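Local atomic coordinates of endoglucanase (Komagataeibacter sucrofermentans, PDB entry 6VC5), a protein that probably hydrolyses internal beta-1,4-glucosidic linkages of cellulose and related beta-glucans. Residues 152-157 with 195-200; 93-98 with 156-161; 31-36 with 87-92. One frame throughout, in Å; residues are numbered along the deposited sequence.

Interaction 1: residues 152-157 with 195-200; sequences LNLSYY and LPPDWL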
loop_
_atom_site.group_PDB
_atom_site.type_symbol
_atom_site.label_atom_id
_atom_site.label_comp_id
_atom_site.label_asym_id
_atom_site.label_seq_id
_atom_site.Cartn_x
_atom_site.Cartn_y
_atom_site.Cartn_z
ATOM N N LEU A 152 2.601 9.740 -10.174
ATOM C CA LEU A 152 2.806 9.164 -8.859
ATOM C C LEU A 152 1.513 8.532 -8.373
ATOM O O LEU A 152 0.413 9.004 -8.682
ATOM C CB LEU A 152 3.247 10.243 -7.844
ATOM C CG LEU A 152 4.468 11.084 -8.201
ATOM C CD1 LEU A 152 4.744 12.103 -7.088
ATOM C CD2 LEU A 152 5.679 10.190 -8.428
ATOM N N ASN A 153 1.647 7.454 -7.619
ATOM C CA ASN A 153 0.523 6.885 -6.887
ATOM C C ASN A 153 0.797 7.174 -5.417
ATOM O O ASN A 153 1.715 6.596 -4.829
ATOM C CB ASN A 153 0.406 5.393 -7.171
ATOM C CG ASN A 153 -0.879 4.820 -6.668
ATOM O OD1 ASN A 153 -1.285 5.102 -5.539
ATOM N ND2 ASN A 153 -1.555 4.036 -7.503
ATOM N N LEU A 154 0.018 8.086 -4.827
ATOM C CA LEU A 154 0.304 8.507 -3.455
ATOM C C LEU A 154 0.091 7.367 -2.464
ATOM O O LEU A 154 0.732 7.329 -1.413
ATOM C CB LEU A 154 -0.545 9.735 -3.099
ATOM C CG LEU A 154 -0.264 10.973 -3.967
ATOM C CD1 LEU A 154 -1.212 12.105 -3.611
ATOM C CD2 LEU A 154 1.193 11.401 -3.823
ATOM N N SER A 155 -0.785 6.414 -2.787
ATOM C CA SER A 155 -0.986 5.256 -1.926
ATOM C C SER A 155 0.195 4.302 -1.933
ATOM O O SER A 155 0.211 3.366 -1.129
ATOM C CB SER A 155 -2.250 4.483 -2.330
ATOM O OG SER A 155 -2.035 3.684 -3.489
ATOM N N TYR A 156 1.175 4.493 -2.824
ATOM C CA TYR A 156 2.365 3.657 -2.761
ATOM C C TYR A 156 3.370 4.175 -1.744
ATOM O O TYR A 156 4.379 3.503 -1.499
ATOM C CB TYR A 156 3.037 3.513 -4.136
ATOM C CG TYR A 156 2.294 2.663 -5.159
ATOM C CD1 TYR A 156 0.947 2.333 -4.999
ATOM C CD2 TYR A 156 2.941 2.206 -6.297
ATOM C CE1 TYR A 156 0.268 1.576 -5.955
ATOM C CE2 TYR A 156 2.274 1.452 -7.253
ATOM C CZ TYR A 156 0.948 1.139 -7.084
ATOM O OH TYR A 156 0.297 0.386 -8.040
ATOM N N TYR A 157 3.125 5.350 -1.154
ATOM C CA TYR A 157 3.914 5.835 -0.022
ATOM C C TYR A 157 3.452 5.066 1.210
ATOM O O TYR A 157 2.644 5.532 2.021
ATOM C CB TYR A 157 3.731 7.334 0.166
ATOM C CG TYR A 157 4.550 8.195 -0.765
ATOM C CD1 TYR A 157 5.734 8.781 -0.335
ATOM C CD2 TYR A 157 4.129 8.436 -2.068
ATOM C CE1 TYR A 157 6.481 9.585 -1.178
ATOM C CE2 TYR A 157 4.871 9.238 -2.924
ATOM C CZ TYR A 157 6.045 9.813 -2.469
ATOM O OH TYR A 157 6.776 10.614 -3.322
ATOM N N LEU A 195 -9.537 15.832 -1.870
ATOM C CA LEU A 195 -9.066 14.463 -1.718
ATOM C C LEU A 195 -7.877 14.192 -2.635
ATOM O O LEU A 195 -7.770 14.766 -3.725
ATOM C CB LEU A 195 -10.191 13.483 -2.089
ATOM C CG LEU A 195 -11.380 13.456 -1.119
ATOM C CD1 LEU A 195 -12.592 12.819 -1.765
ATOM C CD2 LEU A 195 -11.023 12.715 0.185
ATOM N N PRO A 196 -6.993 13.283 -2.238
ATOM C CA PRO A 196 -5.918 12.872 -3.139
ATOM C C PRO A 196 -6.457 11.982 -4.233
ATOM O O PRO A 196 -7.423 11.216 -4.014
ATOM C CB PRO A 196 -4.961 12.102 -2.214
ATOM C CG PRO A 196 -5.896 11.492 -1.172
ATOM C CD PRO A 196 -6.988 12.531 -0.968
ATOM N N PRO A 197 -5.887 12.019 -5.431
ATOM C CA PRO A 197 -6.317 11.116 -6.497
ATOM C C PRO A 197 -5.622 9.766 -6.372
ATOM O O PRO A 197 -4.573 9.621 -5.730
ATOM C CB PRO A 197 -5.837 11.834 -7.765
ATOM C CG PRO A 197 -4.565 12.497 -7.318
ATOM C CD PRO A 197 -4.773 12.892 -5.866
ATOM N N ASP A 198 -6.223 8.765 -7.029
ATOM C CA ASP A 198 -5.530 7.495 -7.233
ATOM C C ASP A 198 -4.177 7.716 -7.912
ATOM O O ASP A 198 -3.175 7.090 -7.536
ATOM C CB ASP A 198 -6.379 6.554 -8.097
ATOM C CG ASP A 198 -7.674 6.094 -7.420
ATOM O OD1 ASP A 198 -7.718 5.918 -6.174
ATOM O OD2 ASP A 198 -8.655 5.862 -8.178
ATOM N N TRP A 199 -4.126 8.618 -8.896
ATOM C CA TRP A 199 -2.938 8.840 -9.722
ATOM C C TRP A 199 -2.746 10.338 -9.917
ATOM O O TRP A 199 -3.647 11.018 -10.431
ATOM C CB TRP A 199 -3.107 8.157 -11.084
ATOM C CG TRP A 199 -3.255 6.647 -10.983
ATOM C CD1 TRP A 199 -4.424 5.927 -10.984
ATOM C CD2 TRP A 199 -2.199 5.698 -10.872
ATOM N NE1 TRP A 199 -4.150 4.585 -10.865
ATOM C CE2 TRP A 199 -2.790 4.419 -10.802
ATOM C CE3 TRP A 199 -0.807 5.804 -10.822
ATOM C CZ2 TRP A 199 -2.025 3.249 -10.694
ATOM C CZ3 TRP A 199 -0.049 4.643 -10.705
ATOM C CH2 TRP A 199 -0.660 3.389 -10.644
ATOM N N LEU A 200 -1.568 10.840 -9.537
ATOM C CA LEU A 200 -1.215 12.253 -9.606
ATOM C C LEU A 200 -0.181 12.449 -10.708
ATOM O O LEU A 200 0.677 11.587 -10.921
ATOM C CB LEU A 200 -0.596 12.685 -8.268
ATOM C CG LEU A 200 -0.153 14.132 -8.175
ATOM C CD1 LEU A 200 -1.370 15.033 -8.024
ATOM C CD2 LEU A 200 0.789 14.291 -6.998
HETATM O O HOH W 1 -1.788 9.581 -6.382
HETATM O O HOH W 2 -3.204 7.185 -4.580
#
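The indole of Trp199 carries Asn153 on one face: ND2 sits 3.2 Å above the ring plane, displaced toward the rim of the six-membered ring, and the amide stands at 73° to the indole, so it points into the face instead of lying flat on it. Asn153 also covers a second ring, its CB lying 3.7 Å above the centre of one face of Tyr156. The Tyr156 OH approaches Trp199 CH2 obliquely, and Trp215 stacks on the indole from outside the two segments. This aromatic and amide cluster crowns a two-stranded antiparallel bridge, where the end of strand 149-152 meets the start of strand 200-203. Leu152 and Leu200 form a hydrogen-bonded pair: Leu152 N donates a hydrogen bond to Leu200 O at 2.8 Å, and Leu200 N returns an almost straight bond (175°) to Leu152 O, also 2.8 Å. Beyond the bridge the chain turns into the 3-10 segment 154-156. There Leu154 CD1 packs on Pro196 CB at 4.0 Å and its CD2 on Leu200 CD2 at 4.3 Å, with Ile184 and Ile185 of helix 172-187 extending this apolar patch. Water joins further backbone groups of the two segments. Water 1 accepts from Leu154 N at 2.8 Å and lies close to Leu152 O and Pro197 O, while water 2 links Ser155 N to Asp198 O. Asn153 is anchored at both ends of its amide. With CG anti to the backbone N (chi1 -169°), ND2 is turned over Trp199 and bonded to Asp222 OD2, whereas OD1 takes a weak Asx-turn bond from Ser155 N and a short one from Ser155 OG, 2.6 Å away and above the carbonyl plane.

Interaction 2: residues 93-98 with 156-161; sequences DLLIAL and YYVMPS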
loop_
_atom_site.group_PDB
_atom_site.type_symbol
_atom_site.label_atom_id
_atom_site.label_comp_id
_atom_site.label_asym_id
_atom_site.label_seq_id
_atom_site.Cartn_x
_atom_site.Cartn_y
_atom_site.Cartn_z
ATOM N N ASP A 93 6.942 -3.878 -3.430
ATOM C CA ASP A 93 8.321 -3.899 -2.940
ATOM C C ASP A 93 8.396 -3.441 -1.481
ATOM O O ASP A 93 9.050 -4.084 -0.643
ATOM C CB ASP A 93 9.205 -3.003 -3.819
ATOM C CG ASP A 93 9.135 -3.345 -5.318
ATOM O OD1 ASP A 93 9.012 -4.534 -5.683
ATOM O OD2 ASP A 93 9.242 -2.409 -6.146
ATOM N N LEU A 94 7.708 -2.340 -1.149
ATOM C CA LEU A 94 7.793 -1.773 0.198
ATOM C C LEU A 94 7.052 -2.617 1.232
ATOM O O LEU A 94 7.470 -2.671 2.396
ATOM C CB LEU A 94 7.227 -0.350 0.189
ATOM C CG LEU A 94 8.132 0.686 -0.469
ATOM C CD1 LEU A 94 7.394 2.012 -0.564
ATOM C CD2 LEU A 94 9.466 0.857 0.261
ATOM N N LEU A 95 5.955 -3.272 0.836
ATOM C CA LEU A 95 5.232 -4.153 1.756
ATOM C C LEU A 95 6.047 -5.394 2.091
ATOM O O LEU A 95 6.112 -5.808 3.260
ATOM C CB LEU A 95 3.887 -4.548 1.142
ATOM C CG LEU A 95 2.831 -3.444 1.129
ATOM C CD1 LEU A 95 1.780 -3.820 0.090
ATOM C CD2 LEU A 95 2.202 -3.252 2.503
ATOM N N ILE A 96 6.667 -6.005 1.074
ATOM C CA ILE A 96 7.529 -7.162 1.293
ATOM C C ILE A 96 8.695 -6.786 2.208
ATOM O O ILE A 96 9.029 -7.514 3.150
ATOM C CB ILE A 96 7.994 -7.723 -0.065
ATOM C CG1 ILE A 96 6.811 -8.349 -0.811
ATOM C CG2 ILE A 96 9.109 -8.729 0.131
ATOM C CD1 ILE A 96 7.107 -8.686 -2.278
ATOM N N ALA A 97 9.332 -5.639 1.948
ATOM C CA ALA A 97 10.455 -5.213 2.779
ATOM C C ALA A 97 10.034 -4.980 4.230
ATOM O O ALA A 97 10.734 -5.401 5.159
ATOM C CB ALA A 97 11.087 -3.949 2.196
ATOM N N LEU A 98 8.895 -4.315 4.448
ATOM C CA LEU A 98 8.423 -4.104 5.817
ATOM C C LEU A 98 8.158 -5.430 6.519
ATOM O O LEU A 98 8.547 -5.615 7.679
ATOM C CB LEU A 98 7.161 -3.242 5.821
ATOM C CG LEU A 98 6.522 -3.007 7.193
ATOM C CD1 LEU A 98 7.463 -2.282 8.126
ATOM C CD2 LEU A 98 5.260 -2.192 6.985
ATOM N N TYR A 156 1.175 4.493 -2.824
ATOM C CA TYR A 156 2.365 3.657 -2.761
ATOM C C TYR A 156 3.370 4.175 -1.744
ATOM O O TYR A 156 4.379 3.503 -1.499
ATOM C CB TYR A 156 3.037 3.513 -4.136
ATOM C CG TYR A 156 2.294 2.663 -5.159
ATOM C CD1 TYR A 156 0.947 2.333 -4.999
ATOM C CD2 TYR A 156 2.941 2.206 -6.297
ATOM C CE1 TYR A 156 0.268 1.576 -5.955
ATOM C CE2 TYR A 156 2.274 1.452 -7.253
ATOM C CZ TYR A 156 0.948 1.139 -7.084
ATOM O OH TYR A 156 0.297 0.386 -8.040
ATOM N N TYR A 157 3.125 5.350 -1.154
ATOM C CA TYR A 157 3.914 5.835 -0.022
ATOM C C TYR A 157 3.452 5.066 1.210
ATOM O O TYR A 157 2.644 5.532 2.021
ATOM C CB TYR A 157 3.731 7.334 0.166
ATOM C CG TYR A 157 4.550 8.195 -0.765
ATOM C CD1 TYR A 157 5.734 8.781 -0.335
ATOM C CD2 TYR A 157 4.129 8.436 -2.068
ATOM C CE1 TYR A 157 6.481 9.585 -1.178
ATOM C CE2 TYR A 157 4.871 9.238 -2.924
ATOM C CZ TYR A 157 6.045 9.813 -2.469
ATOM O OH TYR A 157 6.776 10.614 -3.322
ATOM N N VAL A 158 3.955 3.843 1.324
ATOM C CA VAL A 158 3.638 2.980 2.456
ATOM C C VAL A 158 4.433 3.525 3.633
ATOM O O VAL A 158 5.547 3.067 3.924
ATOM C CB VAL A 158 3.961 1.512 2.120
ATOM C CG1 VAL A 158 3.625 0.583 3.295
ATOM C CG2 VAL A 158 3.210 1.069 0.855
ATOM N N MET A 159 3.874 4.531 4.298
ATOM C CA MET A 159 4.669 5.315 5.240
ATOM C C MET A 159 5.321 4.498 6.354
ATOM O O MET A 159 6.493 4.767 6.658
ATOM C CB MET A 159 3.868 6.526 5.746
ATOM C CG MET A 159 3.619 7.610 4.677
ATOM S SD MET A 159 5.124 8.427 4.052
ATOM C CE MET A 159 4.437 9.942 3.320
ATOM N N PRO A 160 4.672 3.507 6.978
ATOM C CA PRO A 160 5.383 2.706 7.998
ATOM C C PRO A 160 6.572 1.942 7.443
ATOM O O PRO A 160 7.504 1.613 8.197
ATOM C CB PRO A 160 4.309 1.735 8.495
ATOM C CG PRO A 160 3.010 2.451 8.209
ATOM C CD PRO A 160 3.227 3.194 6.934
ATOM N N SER A 161 6.561 1.630 6.146
ATOM C CA SER A 161 7.712 0.969 5.549
ATOM C C SER A 161 8.864 1.941 5.319
ATOM O O SER A 161 10.032 1.577 5.519
ATOM C CB SER A 161 7.311 0.305 4.235
ATOM O OG SER A 161 8.379 -0.496 3.784
#
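The N-terminal turn of helix 159-169, with Val158 as its N-cap residue, is set against helix 90-106 inside the (alpha/alpha)6 barrel of the family 8 fold, and Ser161 and Leu94 make the polar link between them. Ser161 OG donates to Leu94 O at 2.7 Å, with a C=O...OG angle of 124° and the hydroxyl tilted from the carbonyl plane. Leu94 O already holds the regular helix bond from Leu98 N, and the two donors arrive from opposite faces of that plane, so one buried carbonyl is gripped twice without disturbing the helix. The serine hydroxyl is placed by its first torsion, OG lying anti to the Ser161 backbone N (chi1 -171°), and it bonds to Tyr120 OH as well. Around this bond the packing is apolar. Leu94 CB rests on Val158 CB at 4.2 Å, while its CD1 reaches further out to Tyr156 O at 3.5 Å. Leu95 and Val158 run across each other at about a right angle, meeting through CD2 and CG1 at 4.2 Å. One turn on, Leu98 lays CB against Ser161 OG and CD2 against Pro160 CB, the latter pair 4.3 Å apart. Successive inverse gamma turns at Tyr157 and Val158 bend the chain sharply into the helix. Tyr229 of helix 225-232 touches Leu95, Val158 and Pro160, Tyr120 of helix 110-126 touches Leu94, and Leu41 of helix 33-46 meets Leu98, which leaves the contact enclosed among the barrel helices.

Interaction 3: residues 31-36 with 87-92; sequences SHSEGQ and NNATDG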
loop_
_atom_site.group_PDB
_atom_site.type_symbol
_atom_site.label_atom_id
_atom_site.label_comp_id
_atom_site.label_asym_id
_atom_site.label_seq_id
_atom_site.Cartn_x
_atom_site.Cartn_y
_atom_site.Cartn_z
ATOM N N SER A 31 -1.001 -14.204 -9.087
ATOM C CA SER A 31 -0.491 -13.744 -7.802
ATOM C C SER A 31 0.326 -12.494 -8.071
ATOM O O SER A 31 0.923 -12.350 -9.139
ATOM C CB SER A 31 0.393 -14.788 -7.116
ATOM O OG SER A 31 -0.387 -15.843 -6.557
ATOM N N HIS A 32 0.327 -11.568 -7.117
ATOM C CA HIS A 32 0.928 -10.243 -7.285
ATOM C C HIS A 32 1.968 -10.010 -6.209
ATOM O O HIS A 32 1.887 -10.593 -5.155
ATOM C CB HIS A 32 -0.133 -9.138 -7.160
ATOM C CG HIS A 32 -1.162 -9.158 -8.237
ATOM N ND1 HIS A 32 -2.505 -9.232 -7.970
ATOM C CD2 HIS A 32 -1.051 -9.111 -9.583
ATOM C CE1 HIS A 32 -3.179 -9.237 -9.108
ATOM N NE2 HIS A 32 -2.319 -9.167 -10.102
ATOM N N SER A 33 2.929 -9.138 -6.471
ATOM C CA SER A 33 3.877 -8.792 -5.411
ATOM C C SER A 33 3.167 -8.141 -4.229
ATOM O O SER A 33 3.540 -8.370 -3.076
ATOM C CB SER A 33 5.021 -7.909 -5.937
ATOM O OG SER A 33 4.547 -6.648 -6.396
ATOM N N GLU A 34 2.124 -7.347 -4.487
ATOM C CA GLU A 34 1.378 -6.738 -3.394
ATOM C C GLU A 34 0.690 -7.808 -2.553
ATOM O O GLU A 34 0.680 -7.730 -1.321
ATOM C CB GLU A 34 0.355 -5.753 -3.969
ATOM C CG GLU A 34 -0.540 -5.062 -2.948
ATOM C CD GLU A 34 -1.577 -4.144 -3.599
ATOM O OE1 GLU A 34 -1.626 -4.080 -4.851
ATOM O OE2 GLU A 34 -2.338 -3.480 -2.856
ATOM N N GLY A 35 0.144 -8.834 -3.204
ATOM C CA GLY A 35 -0.522 -9.902 -2.473
ATOM C C GLY A 35 0.429 -10.753 -1.650
ATOM O O GLY A 35 0.113 -11.141 -0.526
ATOM N N GLN A 36 1.590 -11.091 -2.212
ATOM C CA GLN A 36 2.581 -11.805 -1.409
ATOM C C GLN A 36 3.024 -10.932 -0.237
ATOM O O GLN A 36 3.200 -11.414 0.895
ATOM C CB GLN A 36 3.782 -12.187 -2.278
ATOM C CG GLN A 36 3.463 -13.105 -3.466
ATOM C CD GLN A 36 2.830 -14.415 -3.045
ATOM O OE1 GLN A 36 1.718 -14.727 -3.448
ATOM N NE2 GLN A 36 3.544 -15.192 -2.225
ATOM N N ASN A 87 8.120 -5.421 -15.007
ATOM C CA ASN A 87 7.838 -4.175 -14.302
ATOM C C ASN A 87 7.486 -4.465 -12.842
ATOM O O ASN A 87 6.853 -5.477 -12.523
ATOM C CB ASN A 87 6.680 -3.449 -14.996
ATOM C CG ASN A 87 6.628 -1.973 -14.667
ATOM O OD1 ASN A 87 7.608 -1.394 -14.210
ATOM N ND2 ASN A 87 5.483 -1.350 -14.920
ATOM N N ASN A 88 7.906 -3.576 -11.952
ATOM C CA ASN A 88 7.630 -3.702 -10.531
ATOM C C ASN A 88 6.507 -2.755 -10.125
ATOM O O ASN A 88 6.107 -1.853 -10.875
ATOM C CB ASN A 88 8.889 -3.380 -9.727
ATOM C CG ASN A 88 9.265 -1.926 -9.836
ATOM O OD1 ASN A 88 9.547 -1.430 -10.935
ATOM N ND2 ASN A 88 9.244 -1.218 -8.699
ATOM N N ALA A 89 5.981 -2.991 -8.928
ATOM C CA ALA A 89 5.042 -2.087 -8.277
ATOM C C ALA A 89 5.651 -1.722 -6.933
ATOM O O ALA A 89 5.843 -2.592 -6.074
ATOM C CB ALA A 89 3.662 -2.725 -8.091
ATOM N N THR A 90 5.948 -0.438 -6.750
ATOM C CA THR A 90 6.726 -0.028 -5.590
ATOM C C THR A 90 6.013 -0.325 -4.272
ATOM O O THR A 90 6.676 -0.579 -3.259
ATOM C CB THR A 90 7.070 1.450 -5.752
ATOM O OG1 THR A 90 7.853 1.608 -6.943
ATOM C CG2 THR A 90 7.890 1.965 -4.572
ATOM N N ASP A 91 4.676 -0.329 -4.252
ATOM C CA ASP A 91 4.002 -0.658 -3.001
ATOM C C ASP A 91 4.215 -2.119 -2.627
ATOM O O ASP A 91 4.404 -2.433 -1.450
ATOM C CB ASP A 91 2.526 -0.238 -3.019
ATOM C CG ASP A 91 1.668 -1.043 -3.979
ATOM O OD1 ASP A 91 2.170 -1.518 -5.020
ATOM O OD2 ASP A 91 0.450 -1.150 -3.694
ATOM N N GLY A 92 4.222 -3.017 -3.616
ATOM C CA GLY A 92 4.569 -4.402 -3.330
ATOM C C GLY A 92 5.979 -4.547 -2.789
ATOM O O GLY A 92 6.209 -5.238 -1.790
HETATM O O HOH W 3 6.743 -5.262 -7.288
HETATM O O HOH W 4 0.708 -3.249 -6.437
HETATM O O HOH W 5 -2.002 -1.272 -5.482
#
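Backbone packing brings Glu34 and Gly92 together: their CA atoms are 4.0 Å apart, where the first turn of helix 33-46 meets that of helix 90-106. Gly92 has no side chain to hold the helices apart, and Ser33 OG comes within 3.8 Å of Gly92 CA, on the side where a side chain would project. Close approach of like groups is the second element. The Glu34 and Asp91 carboxylates come close at a slant, their planes 61° apart, and Glu34 OE2 is 3.7 Å from Asp91 OD2. Glu34 extends fully from its helix, CG anti to the backbone N (chi1 178°), which brings its carboxylate to Asp91 OD2. Asp91 itself is folded back over its own backbone (chi1 68°), where OD1 accepts a weak bond from Gly92 N. OE2 of Glu34 is hydrogen-bonded to Tyr38 OH. Water makes up the third element. Water 3 joins Ser33 OG, at 2.7 Å, to the backbone N of Ala89, at 2.9 Å, and thus ties the first residue of one helix to the N-cap residue of the other. Two more molecules span the acid pair: water 4 is 2.9 Å from Glu34 OE1 and 2.7 Å from Asp91 OD1, and water 5 connects the same OE1 with Asp91 OD2, 3.0 Å away. The ring of Tyr156 borders Asp91. Two helix starts packed side by side, each presenting an acidic side chain to ordered water, fit the (alpha/alpha)6 barrel of family 8 hydrolases, in which the substrate cleft runs across the N-terminal ends of the inner helices.

Overall arrangement
Along the chain, interaction 3 closes before interactions 2 and 1 open. Helix 90-106 serves two of them, giving residues 90-92 to interaction 3 and 93-98 to interaction 2; the centres of these two contacts are about 11 Å apart, and Asp93 and Asn88 probably join them by a hydrogen bond. Interactions 1 and 2 share Tyr156 and Tyr157, on the link from strand 149-152 to helix 159-169, with centres about 14 Å apart. Interactions 1 and 3, about 16 Å apart, meet where Tyr156 packs on Asp91. Tyr156 thus puts the strand-side loop in touch with the start of helix 90-106, so all three contacts join in one region of the barrel.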